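Local coordinates for protein glutathione transferase gst1-6 (Anopheles dirus, PDB 1V2A) that probably catalyses the conjugation of glutathione to halogenated and other electrophilic xenobiotics as a homodimeric detoxification enzyme of the glutathione transferase superfamily, at residues 86-91 with 145-150; 92-97 with 136-141. One frame throughout, in Å; residues are numbered along the deposited sequence.

Interaction 1 of 2, residues 86-91 with 145-150; sequences PKVRSV and AAADHL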
ATOM      1  N   PRO B  86       8.517 -16.125  -6.687  1.00 39.75           N
ATOM      2  CA  PRO B  86       8.435 -15.441  -5.392  1.00 38.63           C
ATOM      3  C   PRO B  86       9.673 -14.635  -5.029  1.00 36.46           C
ATOM      4  O   PRO B  86       9.586 -13.672  -4.276  1.00 36.44           O
ATOM      5  CB  PRO B  86       8.175 -16.586  -4.415  1.00 40.64           C
ATOM      6  CG  PRO B  86       7.382 -17.546  -5.246  1.00 41.31           C
ATOM      7  CD  PRO B  86       8.158 -17.548  -6.544  1.00 39.37           C
ATOM      8  N   LYS B  87      10.822 -15.031  -5.562  1.00 34.98           N
ATOM      9  CA  LYS B  87      12.074 -14.333  -5.287  1.00 36.20           C
ATOM     10  C   LYS B  87      12.080 -12.977  -5.994  1.00 36.37           C
ATOM     11  O   LYS B  87      12.676 -12.011  -5.512  1.00 35.07           O
ATOM     12  CB  LYS B  87      13.257 -15.168  -5.779  1.00 38.89           C
ATOM     13  CG  LYS B  87      13.411 -16.523  -5.091  1.00 42.05           C
ATOM     14  CD  LYS B  87      14.145 -16.397  -3.762  1.00 44.27           C
ATOM     15  CE  LYS B  87      14.242 -17.735  -3.030  1.00 44.77           C
ATOM     16  NZ  LYS B  87      12.937 -18.177  -2.442  1.00 45.72           N
ATOM     17  N   VAL B  88      11.419 -12.916  -7.146  1.00 35.56           N
ATOM     18  CA  VAL B  88      11.338 -11.681  -7.918  1.00 33.19           C
ATOM     19  C   VAL B  88      10.118 -10.875  -7.499  1.00 31.16           C
ATOM     20  O   VAL B  88      10.213  -9.677  -7.234  1.00 28.68           O
ATOM     21  CB  VAL B  88      11.231 -11.962  -9.432  1.00 34.22           C
ATOM     22  CG1 VAL B  88      11.130 -10.649 -10.197  1.00 32.50           C
ATOM     23  CG2 VAL B  88      12.438 -12.762  -9.902  1.00 34.51           C
ATOM     24  N   ARG B  89       8.977 -11.553  -7.437  1.00 29.73           N
ATOM     25  CA  ARG B  89       7.715 -10.927  -7.062  1.00 28.52           C
ATOM     26  C   ARG B  89       7.746 -10.211  -5.716  1.00 25.47           C
ATOM     27  O   ARG B  89       6.982  -9.273  -5.500  1.00 27.23           O
ATOM     28  CB  ARG B  89       6.590 -11.968  -7.066  1.00 28.66           C
ATOM     29  CG  ARG B  89       5.229 -11.372  -6.759  1.00 29.82           C
ATOM     30  CD  ARG B  89       4.090 -12.299  -7.132  1.00 32.02           C
ATOM     31  NE  ARG B  89       3.969 -12.460  -8.577  1.00 33.48           N
ATOM     32  CZ  ARG B  89       2.985 -13.124  -9.176  1.00 34.67           C
ATOM     33  NH1 ARG B  89       2.032 -13.691  -8.454  1.00 33.14           N
ATOM     34  NH2 ARG B  89       2.950 -13.215 -10.498  1.00 32.87           N
ATOM     35  N   SER B  90       8.620 -10.641  -4.809  1.00 26.55           N
ATOM     36  CA  SER B  90       8.707  -9.993  -3.507  1.00 27.27           C
ATOM     37  C   SER B  90       9.253  -8.580  -3.664  1.00 25.52           C
ATOM     38  O   SER B  90       8.833  -7.670  -2.953  1.00 27.34           O
ATOM     39  CB  SER B  90       9.583 -10.796  -2.527  1.00 23.82           C
ATOM     40  OG  SER B  90      10.918 -10.935  -2.980  1.00 28.27           O
ATOM     41  N   VAL B  91      10.167  -8.389  -4.606  1.00 23.59           N
ATOM     42  CA  VAL B  91      10.739  -7.061  -4.822  1.00 25.55           C
ATOM     43  C   VAL B  91       9.689  -6.137  -5.435  1.00 25.56           C
ATOM     44  O   VAL B  91       9.530  -4.994  -5.010  1.00 22.97           O
ATOM     45  CB  VAL B  91      11.957  -7.108  -5.762  1.00 24.29           C
ATOM     46  CG1 VAL B  91      12.729  -5.806  -5.655  1.00 23.03           C
ATOM     47  CG2 VAL B  91      12.846  -8.290  -5.417  1.00 25.13           C
ATOM     48  N   ALA B 145      12.785  -0.579 -11.774  1.00 26.31           N
ATOM     49  CA  ALA B 145      12.301  -0.466 -10.401  1.00 26.88           C
ATOM     50  C   ALA B 145      12.443  -1.688  -9.501  1.00 27.64           C
ATOM     51  O   ALA B 145      12.918  -1.564  -8.366  1.00 23.44           O
ATOM     52  CB  ALA B 145      10.848   0.003 -10.401  1.00 25.39           C
ATOM     53  N   ALA B 146      12.031  -2.858  -9.989  1.00 28.30           N
ATOM     54  CA  ALA B 146      12.099  -4.075  -9.188  1.00 26.67           C
ATOM     55  C   ALA B 146      12.729  -5.293  -9.866  1.00 28.83           C
ATOM     56  O   ALA B 146      12.684  -6.396  -9.325  1.00 29.41           O
ATOM     57  CB  ALA B 146      10.701  -4.433  -8.697  1.00 25.88           C
ATOM     58  N   ALA B 147      13.311  -5.122 -11.044  1.00 29.44           N
ATOM     59  CA  ALA B 147      13.915  -6.267 -11.706  1.00 28.43           C
ATOM     60  C   ALA B 147      14.827  -5.848 -12.843  1.00 28.00           C
ATOM     61  O   ALA B 147      15.132  -4.665 -13.001  1.00 29.25           O
ATOM     62  CB  ALA B 147      12.819  -7.205 -12.229  1.00 27.85           C
ATOM     63  N   ASP B 148      15.258  -6.836 -13.623  1.00 27.80           N
ATOM     64  CA  ASP B 148      16.135  -6.627 -14.767  1.00 28.67           C
ATOM     65  C   ASP B 148      15.294  -6.319 -16.013  1.00 27.92           C
ATOM     66  O   ASP B 148      15.775  -6.372 -17.145  1.00 28.56           O
ATOM     67  CB  ASP B 148      16.990  -7.879 -14.989  1.00 29.94           C
ATOM     68  CG  ASP B 148      16.172  -9.066 -15.490  1.00 32.68           C
ATOM     69  OD1 ASP B 148      14.963  -9.149 -15.172  1.00 30.63           O
ATOM     70  OD2 ASP B 148      16.747  -9.918 -16.197  1.00 31.91           O
ATOM     71  N   HIS B 149      14.025  -6.007 -15.791  1.00 26.75           N
ATOM     72  CA  HIS B 149      13.114  -5.662 -16.873  1.00 27.15           C
ATOM     73  C   HIS B 149      11.894  -4.944 -16.288  1.00 26.28           C
ATOM     74  O   HIS B 149      11.648  -4.996 -15.087  1.00 26.20           O
ATOM     75  CB  HIS B 149      12.665  -6.916 -17.649  1.00 23.85           C
ATOM     76  CG  HIS B 149      11.739  -7.806 -16.883  1.00 22.69           C
ATOM     77  ND1 HIS B 149      12.186  -8.762 -15.996  1.00 25.47           N
ATOM     78  CD2 HIS B 149      10.387  -7.839 -16.819  1.00 23.16           C
ATOM     79  CE1 HIS B 149      11.149  -9.340 -15.415  1.00 22.93           C
ATOM     80  NE2 HIS B 149      10.045  -8.797 -15.896  1.00 23.18           N
ATOM     81  N   LEU B 150      11.132  -4.284 -17.152  1.00 26.30           N
ATOM     82  CA  LEU B 150       9.944  -3.550 -16.737  1.00 26.77           C
ATOM     83  C   LEU B 150       8.894  -4.445 -16.073  1.00 27.30           C
ATOM     84  O   LEU B 150       8.666  -5.576 -16.494  1.00 26.10           O
ATOM     85  CB  LEU B 150       9.319  -2.862 -17.952  1.00 26.15           C
ATOM     86  CG  LEU B 150       8.146  -1.912 -17.726  1.00 27.55           C
ATOM     87  CD1 LEU B 150       8.660  -0.475 -17.657  1.00 26.99           C
ATOM     88  CD2 LEU B 150       7.154  -2.058 -18.874  1.00 27.42           C
TER
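Val91 and Ala146 form the close part of this contact, with their CA atoms 5.5 Å apart. Each side chain is directed at the other segment: Val91 CG1 rests 3.9 Å from Ala146 CB, and the Val91 CB lies 3.7 Å from Ala146 O. With CG1 anti to the backbone N (chi1 -165°), that methyl faces the loop. Alanine's single methyl suits a place where loop backbone and helix come so near each other, and the beta-branched valine meets it with CB and CG1, atoms close to its own backbone.

One turn earlier the fit is looser. Val88 CG1 and Ala147 CB meet at 4.3 Å, and no hydrogen bond crosses between the segments. Beyond them the loop runs out to solvent at Asp148, whose OD1 accepts an almost straight bond (168°) from His149 ND1 at 2.9 Å. The imidazole's other nitrogen, NE2, bonds to Thr80 O, so both ring nitrogens are bonded, which fixes the ring's rotation.

The contact thus lays the loop between helices 122-141 and 152-162 along the first turns of helix 86-115, with Ala153 of helix 152-162 also packed on Ala146.

Interaction 2 of 2, residues 92-97 with 136-141; sequences VNQRLF and EQFVTE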
ATOM      1  N   VAL B  92       8.972  -6.647  -6.433  1.00 27.49           N
ATOM      2  CA  VAL B  92       7.929  -5.883  -7.100  1.00 26.44           C
ATOM      3  C   VAL B  92       6.911  -5.481  -6.047  1.00 27.86           C
ATOM      4  O   VAL B  92       6.593  -4.298  -5.894  1.00 27.32           O
ATOM      5  CB  VAL B  92       7.236  -6.728  -8.202  1.00 26.96           C
ATOM      6  CG1 VAL B  92       6.195  -5.896  -8.928  1.00 25.05           C
ATOM      7  CG2 VAL B  92       8.275  -7.232  -9.200  1.00 24.47           C
ATOM      8  N   ASN B  93       6.412  -6.463  -5.302  1.00 28.22           N
ATOM      9  CA  ASN B  93       5.438  -6.178  -4.255  1.00 26.16           C
ATOM     10  C   ASN B  93       5.956  -5.147  -3.278  1.00 25.65           C
ATOM     11  O   ASN B  93       5.239  -4.208  -2.926  1.00 25.41           O
ATOM     12  CB  ASN B  93       5.065  -7.443  -3.489  1.00 26.72           C
ATOM     13  CG  ASN B  93       4.029  -8.264  -4.212  1.00 26.19           C
ATOM     14  OD1 ASN B  93       3.410  -7.797  -5.167  1.00 24.91           O
ATOM     15  ND2 ASN B  93       3.823  -9.487  -3.756  1.00 22.59           N
ATOM     16  N   GLN B  94       7.200  -5.315  -2.835  1.00 24.86           N
ATOM     17  CA  GLN B  94       7.784  -4.373  -1.891  1.00 24.32           C
ATOM     18  C   GLN B  94       7.864  -2.972  -2.487  1.00 25.52           C
ATOM     19  O   GLN B  94       7.516  -1.996  -1.820  1.00 24.45           O
ATOM     20  CB  GLN B  94       9.169  -4.839  -1.452  1.00 24.35           C
ATOM     21  CG  GLN B  94       9.874  -3.861  -0.521  1.00 23.77           C
ATOM     22  CD  GLN B  94      10.667  -2.810  -1.272  1.00 25.41           C
ATOM     23  OE1 GLN B  94      10.440  -1.607  -1.118  1.00 27.33           O
ATOM     24  NE2 GLN B  94      11.609  -3.263  -2.098  1.00 23.70           N
ATOM     25  N   ARG B  95       8.310  -2.873  -3.740  1.00 22.56           N
ATOM     26  CA  ARG B  95       8.419  -1.573  -4.393  1.00 25.53           C
ATOM     27  C   ARG B  95       7.037  -0.927  -4.549  1.00 26.31           C
ATOM     28  O   ARG B  95       6.918   0.303  -4.555  1.00 24.54           O
ATOM     29  CB  ARG B  95       9.063  -1.695  -5.779  1.00 26.29           C
ATOM     30  CG  ARG B  95      10.375  -2.472  -5.862  1.00 27.96           C
ATOM     31  CD  ARG B  95      11.524  -1.864  -5.078  1.00 29.74           C
ATOM     32  NE  ARG B  95      12.803  -2.155  -5.720  1.00 31.75           N
ATOM     33  CZ  ARG B  95      13.957  -2.325  -5.079  1.00 34.59           C
ATOM     34  NH1 ARG B  95      14.008  -2.244  -3.755  1.00 35.28           N
ATOM     35  NH2 ARG B  95      15.066  -2.560  -5.764  1.00 34.17           N
ATOM     36  N   LEU B  96       5.998  -1.752  -4.695  1.00 24.06           N
ATOM     37  CA  LEU B  96       4.649  -1.221  -4.835  1.00 24.01           C
ATOM     38  C   LEU B  96       4.182  -0.631  -3.502  1.00 23.77           C
ATOM     39  O   LEU B  96       3.521   0.401  -3.477  1.00 23.79           O
ATOM     40  CB  LEU B  96       3.664  -2.314  -5.289  1.00 23.02           C
ATOM     41  CG  LEU B  96       3.741  -2.857  -6.722  1.00 23.38           C
ATOM     42  CD1 LEU B  96       2.768  -4.022  -6.881  1.00 21.26           C
ATOM     43  CD2 LEU B  96       3.411  -1.765  -7.726  1.00 21.97           C
ATOM     44  N   PHE B  97       4.514  -1.288  -2.395  1.00 21.84           N
ATOM     45  CA  PHE B  97       4.121  -0.781  -1.089  1.00 24.23           C
ATOM     46  C   PHE B  97       4.988   0.401  -0.704  1.00 23.50           C
ATOM     47  O   PHE B  97       4.622   1.216   0.144  1.00 22.53           O
ATOM     48  CB  PHE B  97       4.165  -1.891  -0.032  1.00 22.44           C
ATOM     49  CG  PHE B  97       2.985  -2.826  -0.112  1.00 21.50           C
ATOM     50  CD1 PHE B  97       3.053  -3.995  -0.858  1.00 24.30           C
ATOM     51  CD2 PHE B  97       1.783  -2.495   0.503  1.00 22.56           C
ATOM     52  CE1 PHE B  97       1.936  -4.830  -0.997  1.00 23.66           C
ATOM     53  CE2 PHE B  97       0.660  -3.314   0.371  1.00 23.45           C
ATOM     54  CZ  PHE B  97       0.736  -4.488  -0.381  1.00 23.19           C
ATOM     55  N   GLU B 136      16.295   6.194  -5.935  1.00 32.18           N
ATOM     56  CA  GLU B 136      17.538   6.387  -6.661  1.00 35.80           C
ATOM     57  C   GLU B 136      18.378   5.110  -6.551  1.00 36.40           C
ATOM     58  O   GLU B 136      18.882   4.615  -7.557  1.00 36.50           O
ATOM     59  CB  GLU B 136      18.291   7.590  -6.089  1.00 34.90           C
ATOM     60  CG  GLU B 136      19.627   7.886  -6.752  1.00 37.61           C
ATOM     61  CD  GLU B 136      19.503   8.361  -8.194  1.00 37.31           C
ATOM     62  OE1 GLU B 136      18.382   8.691  -8.645  1.00 38.65           O
ATOM     63  OE2 GLU B 136      20.545   8.418  -8.876  1.00 38.11           O
ATOM     64  N   GLN B 137      18.509   4.571  -5.337  1.00 37.66           N
ATOM     65  CA  GLN B 137      19.277   3.341  -5.123  1.00 38.10           C
ATOM     66  C   GLN B 137      18.648   2.179  -5.888  1.00 36.64           C
ATOM     67  O   GLN B 137      19.344   1.422  -6.556  1.00 36.14           O
ATOM     68  CB  GLN B 137      19.346   2.979  -3.631  1.00 40.72           C
ATOM     69  CG  GLN B 137      20.174   3.936  -2.775  1.00 45.16           C
ATOM     70  CD  GLN B 137      20.153   3.580  -1.292  1.00 46.25           C
ATOM     71  OE1 GLN B 137      20.558   2.483  -0.901  1.00 49.48           O
ATOM     72  NE2 GLN B 137      19.686   4.509  -0.462  1.00 46.27           N
ATOM     73  N   PHE B 138      17.332   2.041  -5.785  1.00 34.37           N
ATOM     74  CA  PHE B 138      16.623   0.971  -6.477  1.00 34.35           C
ATOM     75  C   PHE B 138      16.988   0.931  -7.963  1.00 34.96           C
ATOM     76  O   PHE B 138      17.339  -0.118  -8.504  1.00 31.97           O
ATOM     77  CB  PHE B 138      15.106   1.162  -6.339  1.00 32.88           C
ATOM     78  CG  PHE B 138      14.600   1.065  -4.921  1.00 32.56           C
ATOM     79  CD1 PHE B 138      13.305   1.473  -4.607  1.00 33.60           C
ATOM     80  CD2 PHE B 138      15.398   0.543  -3.911  1.00 31.50           C
ATOM     81  CE1 PHE B 138      12.817   1.376  -3.301  1.00 31.06           C
ATOM     82  CE2 PHE B 138      14.924   0.441  -2.606  1.00 31.38           C
ATOM     83  CZ  PHE B 138      13.626   0.856  -2.303  1.00 32.23           C
ATOM     84  N   VAL B 139      16.905   2.083  -8.618  1.00 35.17           N
ATOM     85  CA  VAL B 139      17.205   2.163 -10.044  1.00 35.55           C
ATOM     86  C   VAL B 139      18.692   2.232 -10.391  1.00 36.28           C
ATOM     87  O   VAL B 139      19.066   2.656 -11.485  1.00 37.44           O
ATOM     88  CB  VAL B 139      16.457   3.348 -10.689  1.00 34.39           C
ATOM     89  CG1 VAL B 139      14.966   3.087 -10.621  1.00 32.48           C
ATOM     90  CG2 VAL B 139      16.793   4.649  -9.970  1.00 33.13           C
ATOM     91  N   THR B 140      19.540   1.821  -9.452  1.00 37.61           N
ATOM     92  CA  THR B 140      20.979   1.785  -9.695  1.00 37.82           C
ATOM     93  C   THR B 140      21.385   0.319  -9.586  1.00 37.79           C
ATOM     94  O   THR B 140      22.199  -0.177 -10.376  1.00 35.92           O
ATOM     95  CB  THR B 140      21.787   2.577  -8.651  1.00 38.83           C
ATOM     96  OG1 THR B 140      21.702   1.915  -7.383  1.00 42.21           O
ATOM     97  CG2 THR B 140      21.264   3.986  -8.523  1.00 35.78           C
ATOM     98  N   GLU B 141      20.812  -0.372  -8.604  1.00 35.41           N
ATOM     99  CA  GLU B 141      21.105  -1.781  -8.411  1.00 37.78           C
ATOM    100  C   GLU B 141      20.606  -2.552  -9.637  1.00 36.65           C
ATOM    101  O   GLU B 141      21.116  -3.625  -9.963  1.00 36.36           O
ATOM    102  CB  GLU B 141      20.451  -2.287  -7.125  1.00 39.39           C
ATOM    103  CG  GLU B 141      18.963  -2.025  -7.019  1.00 45.22           C
ATOM    104  CD  GLU B 141      18.416  -2.328  -5.630  1.00 46.61           C
ATOM    105  OE1 GLU B 141      18.642  -3.446  -5.123  1.00 48.68           O
ATOM    106  OE2 GLU B 141      17.752  -1.447  -5.045  1.00 49.08           O
TER
HETATM  107  O   HOH W   1      16.080  -2.531  -8.717  1.00 29.25           O
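The guanidinium of Arg95 stacks on the Phe138 ring where two antiparallel helices of the all-helical C-terminal domain of the glutathione transferase fold face each other. The short axis segments are 13.0 Å apart at closest approach, too far for small residues to meet, so a long arginine and a broad aromatic ring span the gap. The CB of Arg95 is only the start of the chain. CG, anti to the carbonyl carbon (chi1 -50°), packs 3.5 Å from Ala146 CB in the adjoining loop, and bends at chi2 and chi3 then swing the chain across to helix 122-141. CD sits over the phenylalanine ring as a CH-pi contact, 4.1 Å from the ring centroid. NE donates a probable hydrogen bond to Ala145 O, the arginine's strongest polar partner, which helps hold the guanidinium in place. CZ lies 3.6 Å from the centroid of the Phe138 ring, with guanidinium and ring planes only 18° apart: a cation-pi stack in which NH1 is shifted toward the ring's rim, 3.1 Å from Phe138 CE2.

The far nitrogen, NH2, turns to the carboxylate of Glu141 in a salt bridge whose hydrogen bond to OE2, at 3.0 Å, is weak because it is bent to 134°. Glutamate suits this solvent-side position and probably offsets the charge, the more so as Arg142 NH1 also comes close to NH2. Phe98 also meets the Phe138 ring edge-to-face. A water completes the join, accepting from Arg95 NH2 at 3.1 Å and standing 2.7 Å from Phe138 O.

Overall arrangement
Interactions 1 and 2 have centres about 8 Å apart and use successive turns of helix 86-115; in sequence, both segments of interaction 2 fall between those of interaction 1. They also touch directly. The probable hydrogen bond from Arg95 NE to Ala145 O, 2.7 Å long, bridges the two contacts, and Ala146 CB is 3.5 Å from Val92 CA. Arg95 thus ties helix 86-115 both to the end of helix 122-141 and to the loop that follows. Neither contact supplies residues of the glutathione sulfonic acid pocket, but the same helix comes near it: Leu96 packs on Tyr65 of its own chain, and Phe97 stacks on Tyr65 of the second subunit.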